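Local coordinates for MFP2b (Ascaris suum, PDB 2BJR), which probably promotes the polymerization of major sperm protein (MSP) that drives amoeboid motility of the nematode's sperm, and also binds zinc, at residues K7-A12 against I163-K168; N32-L37 against W195-C200; K26-Q31 against Y93-Y98. All blocks are in the same frame, centred on the assembly; numbering follows the deposited sequence.

Contact 1 of 3, residues K7-A12 against I163-K168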
loop_
_atom_site.group_PDB
_atom_site.type_symbol
_atom_site.label_atom_id
_atom_site.label_comp_id
_atom_site.label_asym_id
_atom_site.label_seq_id
_atom_site.Cartn_x
_atom_site.Cartn_y
_atom_site.Cartn_z
ATOM N N LYS A 7 -20.772 -7.655 12.498
ATOM C CA LYS A 7 -21.209 -6.498 11.724
ATOM C C LYS A 7 -21.114 -6.836 10.241
ATOM O O LYS A 7 -20.429 -7.775 9.836
ATOM C CB LYS A 7 -20.403 -5.223 12.012
ATOM C CG LYS A 7 -20.280 -4.795 13.486
ATOM C CD LYS A 7 -20.603 -3.310 13.684
ATOM C CE LYS A 7 -19.690 -2.627 14.754
ATOM N NZ LYS A 7 -19.108 -1.297 14.290
ATOM N N GLU A 8 -21.835 -6.081 9.439
ATOM C CA GLU A 8 -21.760 -6.224 7.991
ATOM C C GLU A 8 -20.510 -5.503 7.529
ATOM O O GLU A 8 -20.034 -4.577 8.189
ATOM C CB GLU A 8 -22.934 -5.523 7.301
ATOM C CG GLU A 8 -24.317 -6.056 7.602
ATOM C CD GLU A 8 -25.407 -5.069 7.189
ATOM O OE1 GLU A 8 -25.098 -4.016 6.532
ATOM O OE2 GLU A 8 -26.575 -5.365 7.503
ATOM N N ASP A 9 -20.060 -5.843 6.327
ATOM C CA ASP A 9 -18.957 -5.121 5.727
ATOM C C ASP A 9 -19.247 -3.653 5.592
ATOM O O ASP A 9 -20.376 -3.246 5.295
ATOM C CB ASP A 9 -18.663 -5.713 4.347
ATOM C CG ASP A 9 -18.516 -7.185 4.388
ATOM O OD1 ASP A 9 -17.575 -7.663 5.058
ATOM O OD2 ASP A 9 -19.300 -7.952 3.815
ATOM N N THR A 10 -18.242 -2.825 5.780
ATOM C CA THR A 10 -18.372 -1.409 5.540
ATOM C C THR A 10 -17.729 -1.046 4.226
ATOM O O THR A 10 -16.507 -1.218 4.040
ATOM C CB THR A 10 -17.701 -0.567 6.625
ATOM O OG1 THR A 10 -18.367 -0.753 7.868
ATOM C CG2 THR A 10 -17.881 0.904 6.345
ATOM N N TRP A 11 -18.556 -0.485 3.361
ATOM C CA TRP A 11 -18.129 0.090 2.103
ATOM C C TRP A 11 -18.179 1.582 2.294
ATOM O O TRP A 11 -19.250 2.221 2.251
ATOM C CB TRP A 11 -19.041 -0.392 0.950
ATOM C CG TRP A 11 -18.879 -1.851 0.731
ATOM C CD1 TRP A 11 -19.637 -2.831 1.262
ATOM C CD2 TRP A 11 -17.866 -2.509 -0.047
ATOM N NE1 TRP A 11 -19.189 -4.055 0.843
ATOM C CE2 TRP A 11 -18.105 -3.884 0.035
ATOM C CE3 TRP A 11 -16.816 -2.072 -0.847
ATOM C CZ2 TRP A 11 -17.311 -4.836 -0.608
ATOM C CZ3 TRP A 11 -16.054 -3.017 -1.508
ATOM C CH2 TRP A 11 -16.291 -4.383 -1.373
ATOM N N ALA A 12 -17.015 2.160 2.536
ATOM C CA ALA A 12 -16.910 3.545 2.899
ATOM C C ALA A 12 -17.039 4.492 1.753
ATOM O O ALA A 12 -16.695 4.180 0.623
ATOM C CB ALA A 12 -15.563 3.798 3.645
ATOM N N ILE A 163 -11.918 -12.586 -1.089
ATOM C CA ILE A 163 -11.951 -12.281 0.345
ATOM C C ILE A 163 -12.979 -13.140 1.088
ATOM O O ILE A 163 -14.173 -13.170 0.704
ATOM C CB ILE A 163 -12.264 -10.808 0.571
ATOM C CG1 ILE A 163 -11.154 -9.924 -0.009
ATOM C CG2 ILE A 163 -12.451 -10.514 2.021
ATOM C CD1 ILE A 163 -11.542 -8.455 -0.128
ATOM N N ALA A 164 -12.522 -13.801 2.157
ATOM C CA ALA A 164 -13.417 -14.468 3.128
ATOM C C ALA A 164 -13.486 -13.646 4.402
ATOM O O ALA A 164 -12.485 -13.070 4.860
ATOM C CB ALA A 164 -12.897 -15.884 3.442
ATOM N N ARG A 165 -14.684 -13.534 4.967
ATOM C CA ARG A 165 -14.870 -13.065 6.318
ATOM C C ARG A 165 -14.691 -14.247 7.279
ATOM O O ARG A 165 -15.404 -15.261 7.180
ATOM C CB ARG A 165 -16.282 -12.459 6.498
ATOM C CG ARG A 165 -16.595 -11.228 5.692
ATOM C CD ARG A 165 -18.103 -11.039 5.387
ATOM N NE ARG A 165 -18.925 -11.081 6.611
ATOM C CZ ARG A 165 -19.111 -10.092 7.446
ATOM N NH1 ARG A 165 -18.569 -8.901 7.249
ATOM N NH2 ARG A 165 -19.874 -10.289 8.542
ATOM N N GLU A 166 -13.739 -14.109 8.197
ATOM C CA GLU A 166 -13.467 -15.116 9.207
ATOM C C GLU A 166 -14.179 -14.666 10.461
ATOM O O GLU A 166 -13.917 -13.585 10.985
ATOM C CB GLU A 166 -11.965 -15.214 9.478
ATOM C CG GLU A 166 -11.156 -15.616 8.281
ATOM C CD GLU A 166 -11.009 -17.107 8.083
ATOM O OE1 GLU A 166 -11.548 -17.902 8.885
ATOM O OE2 GLU A 166 -10.358 -17.483 7.097
ATOM N N LEU A 167 -15.066 -15.525 10.951
ATOM C CA LEU A 167 -15.974 -15.188 12.033
ATOM C C LEU A 167 -15.482 -15.674 13.405
ATOM O O LEU A 167 -16.068 -15.303 14.427
ATOM C CB LEU A 167 -17.364 -15.753 11.725
ATOM C CG LEU A 167 -17.974 -15.203 10.423
ATOM C CD1 LEU A 167 -19.432 -15.659 10.240
ATOM C CD2 LEU A 167 -17.878 -13.694 10.410
ATOM N N LYS A 168 -14.392 -16.438 13.427
ATOM C CA LYS A 168 -13.792 -16.889 14.701
ATOM C C LYS A 168 -12.322 -16.466 14.855
ATOM O O LYS A 168 -11.528 -16.492 13.902
ATOM C CB LYS A 168 -13.960 -18.408 14.912
ATOM C CG LYS A 168 -13.498 -19.311 13.761
ATOM C CD LYS A 168 -14.302 -20.629 13.652
ATOM C CE LYS A 168 -14.193 -21.234 12.211
ATOM N NZ LYS A 168 -13.969 -22.744 12.160
#

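Contact 2 of 3, residues N32-L37 against W195-C200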
loop_
_atom_site.group_PDB
_atom_site.type_symbol
_atom_site.label_atom_id
_atom_site.label_comp_id
_atom_site.label_asym_id
_atom_site.label_seq_id
_atom_site.Cartn_x
_atom_site.Cartn_y
_atom_site.Cartn_z
ATOM N N ASN A 32 -0.663 -0.205 -4.315
ATOM C CA ASN A 32 -1.519 0.932 -4.556
ATOM C C ASN A 32 -2.750 0.512 -5.307
ATOM O O ASN A 32 -3.009 0.987 -6.415
ATOM C CB ASN A 32 -0.764 1.969 -5.299
ATOM C CG ASN A 32 -1.536 3.286 -5.483
ATOM O OD1 ASN A 32 -2.375 3.643 -4.679
ATOM N ND2 ASN A 32 -1.191 4.033 -6.560
HETATM N N MSE A 33 -3.454 -0.435 -4.728
HETATM C CA MSE A 33 -4.639 -1.015 -5.354
HETATM C C MSE A 33 -5.575 -1.401 -4.215
HETATM O O MSE A 33 -5.195 -2.213 -3.372
HETATM C CB MSE A 33 -4.269 -2.229 -6.211
HETATM C CG MSE A 33 -5.420 -2.794 -6.996
HETATM SE SE MSE A 33 -4.781 -4.222 -8.179
HETATM C CE MSE A 33 -3.584 -3.046 -9.302
ATOM N N TYR A 34 -6.810 -0.848 -4.218
ATOM C CA TYR A 34 -7.766 -1.001 -3.125
ATOM C C TYR A 34 -9.099 -1.538 -3.665
ATOM O O TYR A 34 -9.471 -1.240 -4.792
ATOM C CB TYR A 34 -7.990 0.318 -2.373
ATOM C CG TYR A 34 -6.723 0.987 -1.880
ATOM C CD1 TYR A 34 -5.935 1.763 -2.722
ATOM C CD2 TYR A 34 -6.351 0.902 -0.550
ATOM C CE1 TYR A 34 -4.772 2.367 -2.268
ATOM C CE2 TYR A 34 -5.221 1.519 -0.094
ATOM C CZ TYR A 34 -4.452 2.244 -0.925
ATOM O OH TYR A 34 -3.375 2.884 -0.398
ATOM N N VAL A 35 -9.799 -2.287 -2.815
ATOM C CA VAL A 35 -11.057 -2.918 -3.161
ATOM C C VAL A 35 -12.136 -1.839 -3.231
ATOM O O VAL A 35 -12.404 -1.123 -2.240
ATOM C CB VAL A 35 -11.446 -4.053 -2.137
ATOM C CG1 VAL A 35 -12.679 -4.754 -2.608
ATOM C CG2 VAL A 35 -10.310 -5.049 -2.008
ATOM N N ALA A 36 -12.818 -1.778 -4.376
ATOM C CA ALA A 36 -13.793 -0.734 -4.653
ATOM C C ALA A 36 -15.073 -1.289 -5.209
ATOM O O ALA A 36 -15.143 -2.417 -5.695
ATOM C CB ALA A 36 -13.250 0.307 -5.581
ATOM N N LEU A 37 -16.098 -0.474 -5.060
ATOM C CA LEU A 37 -17.487 -0.856 -5.377
ATOM C C LEU A 37 -18.239 0.295 -6.035
ATOM O O LEU A 37 -18.167 1.453 -5.614
ATOM C CB LEU A 37 -18.214 -1.285 -4.089
ATOM C CG LEU A 37 -19.736 -1.551 -4.191
ATOM C CD1 LEU A 37 -20.040 -2.790 -5.073
ATOM C CD2 LEU A 37 -20.262 -1.718 -2.756
ATOM N N TRP A 195 2.960 -1.075 5.106
ATOM C CA TRP A 195 2.613 0.308 4.772
ATOM C C TRP A 195 1.218 0.655 5.268
ATOM O O TRP A 195 0.276 -0.057 4.961
ATOM C CB TRP A 195 2.650 0.466 3.236
ATOM C CG TRP A 195 4.037 0.365 2.623
ATOM C CD1 TRP A 195 4.614 -0.728 2.040
ATOM C CD2 TRP A 195 4.956 1.413 2.489
ATOM N NE1 TRP A 195 5.838 -0.399 1.519
ATOM C CE2 TRP A 195 6.083 0.912 1.811
ATOM C CE3 TRP A 195 4.956 2.756 2.887
ATOM C CZ2 TRP A 195 7.183 1.699 1.507
ATOM C CZ3 TRP A 195 6.042 3.502 2.614
ATOM C CH2 TRP A 195 7.141 2.983 1.916
ATOM N N ALA A 196 1.062 1.744 6.019
ATOM C CA ALA A 196 -0.207 2.064 6.599
ATOM C C ALA A 196 -0.786 3.287 5.869
ATOM O O ALA A 196 -0.090 4.238 5.559
ATOM C CB ALA A 196 -0.046 2.354 8.088
ATOM N N ASP A 197 -2.086 3.284 5.638
ATOM C CA ASP A 197 -2.784 4.422 4.990
ATOM C C ASP A 197 -3.217 5.474 5.991
ATOM O O ASP A 197 -3.867 5.148 7.005
ATOM C CB ASP A 197 -4.028 3.890 4.279
ATOM C CG ASP A 197 -3.668 2.993 3.091
ATOM O OD1 ASP A 197 -3.209 3.554 2.087
ATOM O OD2 ASP A 197 -3.753 1.743 3.121
ATOM N N PHE A 198 -2.867 6.716 5.674
ATOM C CA PHE A 198 -3.247 7.902 6.390
ATOM C C PHE A 198 -3.391 9.058 5.444
ATOM O O PHE A 198 -2.844 9.060 4.350
ATOM C CB PHE A 198 -2.170 8.272 7.385
ATOM C CG PHE A 198 -2.099 7.387 8.563
ATOM C CD1 PHE A 198 -1.208 6.330 8.616
ATOM C CD2 PHE A 198 -2.902 7.646 9.682
ATOM C CE1 PHE A 198 -1.136 5.491 9.763
ATOM C CE2 PHE A 198 -2.818 6.814 10.838
ATOM C CZ PHE A 198 -1.940 5.743 10.854
ATOM N N ARG A 199 -4.102 10.094 5.876
ATOM C CA ARG A 199 -4.130 11.347 5.142
ATOM C C ARG A 199 -3.290 12.360 5.866
ATOM O O ARG A 199 -3.293 12.391 7.076
ATOM C CB ARG A 199 -5.543 11.886 5.001
ATOM C CG ARG A 199 -6.553 10.976 4.278
ATOM C CD ARG A 199 -8.005 11.559 4.269
ATOM N NE ARG A 199 -8.496 11.672 5.636
ATOM C CZ ARG A 199 -9.080 10.704 6.313
ATOM N NH1 ARG A 199 -9.363 9.547 5.732
ATOM N NH2 ARG A 199 -9.414 10.904 7.585
ATOM N N CYS A 200 -2.630 13.240 5.125
ATOM C CA CYS A 200 -1.926 14.342 5.740
ATOM C C CYS A 200 -2.929 15.163 6.498
ATOM O O CYS A 200 -4.090 15.299 6.060
ATOM C CB CYS A 200 -1.279 15.241 4.722
ATOM S SG CYS A 200 0.080 14.349 4.015
#

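Contact 3 of 3, residues K26-Q31 against Y93-Y98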
loop_
_atom_site.group_PDB
_atom_site.type_symbol
_atom_site.label_atom_id
_atom_site.label_comp_id
_atom_site.label_asym_id
_atom_site.label_seq_id
_atom_site.Cartn_x
_atom_site.Cartn_y
_atom_site.Cartn_z
ATOM N N LYS A 26 -6.546 -2.895 1.080
ATOM C CA LYS A 26 -5.745 -3.173 -0.122
ATOM C C LYS A 26 -5.953 -4.521 -0.732
ATOM O O LYS A 26 -6.185 -5.486 -0.035
ATOM C CB LYS A 26 -4.247 -3.070 0.244
ATOM C CG LYS A 26 -3.959 -1.767 0.891
ATOM C CD LYS A 26 -2.485 -1.575 1.009
ATOM C CE LYS A 26 -1.944 -0.543 0.075
ATOM N NZ LYS A 26 -0.487 -0.374 0.391
ATOM N N ALA A 27 -5.885 -4.622 -2.065
ATOM C CA ALA A 27 -5.688 -5.924 -2.698
ATOM C C ALA A 27 -4.422 -6.560 -2.145
ATOM O O ALA A 27 -3.410 -5.879 -2.042
ATOM C CB ALA A 27 -5.570 -5.760 -4.137
ATOM N N LEU A 28 -4.502 -7.855 -1.769
ATOM C CA LEU A 28 -3.408 -8.489 -0.986
ATOM C C LEU A 28 -2.109 -8.353 -1.718
ATOM O O LEU A 28 -2.026 -8.726 -2.877
ATOM C CB LEU A 28 -3.680 -9.960 -0.781
ATOM C CG LEU A 28 -2.664 -10.702 0.121
ATOM C CD1 LEU A 28 -2.775 -10.237 1.525
ATOM C CD2 LEU A 28 -2.851 -12.194 -0.028
ATOM N N GLY A 29 -1.091 -7.857 -1.050
ATOM C CA GLY A 29 0.235 -7.799 -1.651
ATOM C C GLY A 29 0.496 -6.632 -2.587
ATOM O O GLY A 29 1.638 -6.469 -3.077
ATOM N N GLN A 30 -0.495 -5.776 -2.825
ATOM C CA GLN A 30 -0.348 -4.731 -3.823
ATOM C C GLN A 30 -0.082 -3.396 -3.169
ATOM O O GLN A 30 -0.665 -3.077 -2.130
ATOM C CB GLN A 30 -1.596 -4.660 -4.736
ATOM C CG GLN A 30 -2.073 -6.027 -5.253
ATOM C CD GLN A 30 -0.955 -6.806 -5.944
ATOM O OE1 GLN A 30 -0.267 -6.262 -6.828
ATOM N NE2 GLN A 30 -0.747 -8.045 -5.525
ATOM N N GLN A 31 0.758 -2.581 -3.810
ATOM C CA GLN A 31 1.190 -1.333 -3.200
ATOM C C GLN A 31 0.135 -0.246 -3.231
ATOM O O GLN A 31 0.047 0.542 -2.304
ATOM C CB GLN A 31 2.475 -0.815 -3.872
ATOM C CG GLN A 31 3.135 0.337 -3.117
ATOM C CD GLN A 31 3.644 -0.111 -1.723
ATOM O OE1 GLN A 31 4.438 -1.043 -1.654
ATOM N NE2 GLN A 31 3.147 0.490 -0.660
ATOM N N TYR A 93 -10.759 -10.157 7.551
ATOM C CA TYR A 93 -10.686 -10.575 6.151
ATOM C C TYR A 93 -9.468 -11.445 5.889
ATOM O O TYR A 93 -8.352 -11.171 6.373
ATOM C CB TYR A 93 -10.655 -9.350 5.259
ATOM C CG TYR A 93 -11.948 -8.564 5.204
ATOM C CD1 TYR A 93 -11.936 -7.171 5.201
ATOM C CD2 TYR A 93 -13.186 -9.202 5.088
ATOM C CE1 TYR A 93 -13.096 -6.445 5.099
ATOM C CE2 TYR A 93 -14.356 -8.455 4.979
ATOM C CZ TYR A 93 -14.301 -7.102 4.989
ATOM O OH TYR A 93 -15.463 -6.355 4.900
ATOM N N ASN A 94 -9.701 -12.527 5.182
ATOM C CA ASN A 94 -8.661 -13.469 4.805
ATOM C C ASN A 94 -8.765 -13.735 3.309
ATOM O O ASN A 94 -9.830 -14.110 2.821
ATOM C CB ASN A 94 -8.854 -14.765 5.591
ATOM C CG ASN A 94 -7.680 -15.718 5.475
ATOM O OD1 ASN A 94 -6.590 -15.344 5.045
ATOM N ND2 ASN A 94 -7.902 -16.963 5.855
ATOM N N TRP A 95 -7.674 -13.557 2.573
ATOM C CA TRP A 95 -7.703 -13.797 1.129
ATOM C C TRP A 95 -7.439 -15.250 0.854
ATOM O O TRP A 95 -6.427 -15.774 1.277
ATOM C CB TRP A 95 -6.662 -12.926 0.399
ATOM C CG TRP A 95 -6.906 -11.466 0.402
ATOM C CD1 TRP A 95 -6.620 -10.593 1.376
ATOM C CD2 TRP A 95 -7.494 -10.681 -0.670
ATOM N NE1 TRP A 95 -7.013 -9.323 1.023
ATOM C CE2 TRP A 95 -7.522 -9.343 -0.239
ATOM C CE3 TRP A 95 -8.026 -10.995 -1.916
ATOM C CZ2 TRP A 95 -8.021 -8.309 -1.022
ATOM C CZ3 TRP A 95 -8.500 -9.977 -2.708
ATOM C CH2 TRP A 95 -8.506 -8.647 -2.257
ATOM N N ILE A 96 -8.334 -15.932 0.143
ATOM C CA ILE A 96 -8.181 -17.339 -0.170
ATOM C C ILE A 96 -8.176 -17.572 -1.663
ATOM O O ILE A 96 -8.665 -16.742 -2.425
ATOM C CB ILE A 96 -9.321 -18.175 0.461
ATOM C CG1 ILE A 96 -10.683 -17.813 -0.202
ATOM C CG2 ILE A 96 -9.354 -17.931 1.913
ATOM C CD1 ILE A 96 -11.809 -18.731 0.211
ATOM N N LYS A 97 -7.696 -18.739 -2.084
ATOM C CA LYS A 97 -7.783 -19.117 -3.478
ATOM C C LYS A 97 -9.235 -19.377 -3.821
ATOM O O LYS A 97 -9.981 -19.967 -3.038
ATOM C CB LYS A 97 -6.991 -20.383 -3.778
ATOM C CG LYS A 97 -5.472 -20.194 -3.726
ATOM C CD LYS A 97 -4.784 -21.452 -4.275
ATOM C CE LYS A 97 -3.638 -21.923 -3.415
ATOM N NZ LYS A 97 -3.246 -23.339 -3.783
ATOM N N TYR A 98 -9.608 -18.967 -5.018
ATOM C CA TYR A 98 -10.965 -19.121 -5.487
ATOM C C TYR A 98 -11.339 -20.621 -5.431
ATOM O O TYR A 98 -12.455 -20.970 -5.059
ATOM C CB TYR A 98 -11.027 -18.583 -6.900
ATOM C CG TYR A 98 -12.351 -18.702 -7.555
ATOM C CD1 TYR A 98 -13.392 -17.830 -7.218
ATOM C CD2 TYR A 98 -12.589 -19.686 -8.494
ATOM C CE1 TYR A 98 -14.647 -17.953 -7.829
ATOM C CE2 TYR A 98 -13.827 -19.809 -9.122
ATOM C CZ TYR A 98 -14.852 -18.948 -8.787
ATOM O OH TYR A 98 -16.083 -19.041 -9.448
#

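Contact 1 of 3, residues K7-A12 against I163-K168
Arg165 reaches from strand 163-166 to Asp9 and to the backbone of Lys7, a partly buried salt bridge that ties the N-terminal lead-in of one antiparallel sheet to the middle strand of another. The two backbones stay well apart, 9.0 Å between the CA atoms of Asp9 and Arg165, and a long side chain with several N-H donors suits such a gap. From CB, which heads toward residues 7-12, CG comes within 3.8 Å of Asp9 OD1. CD lies closer, 3.4 Å from the same oxygen, and here the stem of the arginine crosses the carboxylate at a slant. A bend at chi3 (53°) then turns the guanidinium out of the line of the stem, so that NE makes a salt bridge with Glu110, while the terminal nitrogens face residues 7-9. NH1 gives Asp9 OD1 a 2.7 Å bond. Both acceptors lie near the guanidinium plane, but the Asp9 carboxylate stands almost perpendicular to it (87°), so NH1 comes down from above the carboxylate and the pair is held by one short bond instead of a flat, two-pronged one. Asp9 OD1 also takes the hydroxyl of Tyr93. Asp9, Glu110 and the ring of Tyr91, in cation-pi contact, probably offset the cost of burying the positive charge. The side chain of Lys7 turns outward, as suits an exposed lysine, and only its carbonyl takes part: Arg165 NH2 donates to Lys7 O at 2.9 Å, with an N-H...O angle of 159°.

Contact 2 of 3, residues N32-L37 against W195-C200
Tyr34 and Asp197 both sit in extended strand backbone, yet their CA atoms are 11.0 Å apart and the two strands do not pair, so the whole contact is spanned by side chains. Each residue directs its side chain at the other, and the two meet from opposite directions. The length of tyrosine matters: its ring covers most of the distance and carries a hydroxyl donor out to a short aspartate. In Tyr34 the ring lies beside the backbone N (chi1 -53°), which sends it away from its own sheet toward strand 194-199. Its OH donates to Asp197 OD1 at 2.6 Å, a short bond that the negative charge of the acceptor would favour. The hydroxyl approaches OD1 on the syn side, about 25° out of the carboxylate plane. The second oxygen is not idle in the packing: Asp197 OD2 lies in the plane of the ring at its edge, 3.5 Å from Tyr34 CE2, where the weakly positive C-H rim meets a carboxylate comfortably. With both oxygens along this edge and its plane turned 61° from the ring, the carboxylate spans the ring edge from OH to CE2. The bond thus links the two halves of the chain that belong to the same sequence family. Around it, Phe20 packs its ring against that of Tyr34, and Lys26 and Gln270 also touch the Tyr34 side chain. Further along strand 194-199, Arg199 reaches Asp22 and the carbonyl of Phe20, while the strand itself pairs with strand 268-274 and strand 34-40 runs between 76-81 and 43-52 in its own sheet.

Contact 3 of 3, residues K26-Q31 against Y93-Y98
Leu28 packs over one face of the Trp95 indole. Its CB stands 3.6 Å from the centroid of the five-membered ring and only 6° off the ring normal, a CH-pi contact made squarely over the face. The leucine chain slides past the tryptophan the opposite way: CD1 lies 3.9 Å from Trp95 CD1, while CD2 reaches back to Trp95 CB, the root of the side chain. With CG opposite the backbone N (chi1 -175°), the methyls lie by the five-membered ring and that root, while Leu28 N sits over the same face, above the six-membered ring near its rim, 3.6 Å from Trp95 CZ2, and Lys26 O comes obliquely to that carbon at 3.5 Å. What presents Leu28 is a type II beta turn from Ala27 to Gln30, with Leu28 at its second position and Gly29 at its third, where the positive phi would press a side chain against the preceding carbonyl. Gln30 N closes the turn on Ala27 O, and Gln30 NE2 holds Leu28 O at 3.0 Å. Trp95 belongs to strand 92-97, an outermost strand of its antiparallel sheet, and its broad apolar ring also touches Ile163 and Leu121.

Overall arrangement
The three contacts form a chain through the first half of the protein and across to the second. Contacts 1 and 3 share the sheet of strands 92-97 and 161-166, their centres about 13 Å apart: Ala164 N lies 2.8 Å from Asn94 O in the backbone pairing. Contacts 2 and 3 also have centres about 13 Å apart; segments 26-31 and 32-37 are consecutive, while along the chain the two contacts cross, and Ala27 N is 2.8 Å from Met33 O. Contacts 1 and 2, centres about 17 Å apart, meet mainly through Trp11, whose CE3 packs 3.6 Å from Leu37 CB, with Ile163 against Val35. Zinc, bound by His86, Cys174, Cys176 and Cys179, lies nearest contact 1: the Arg165 and His86 side chains are about 10 Å apart.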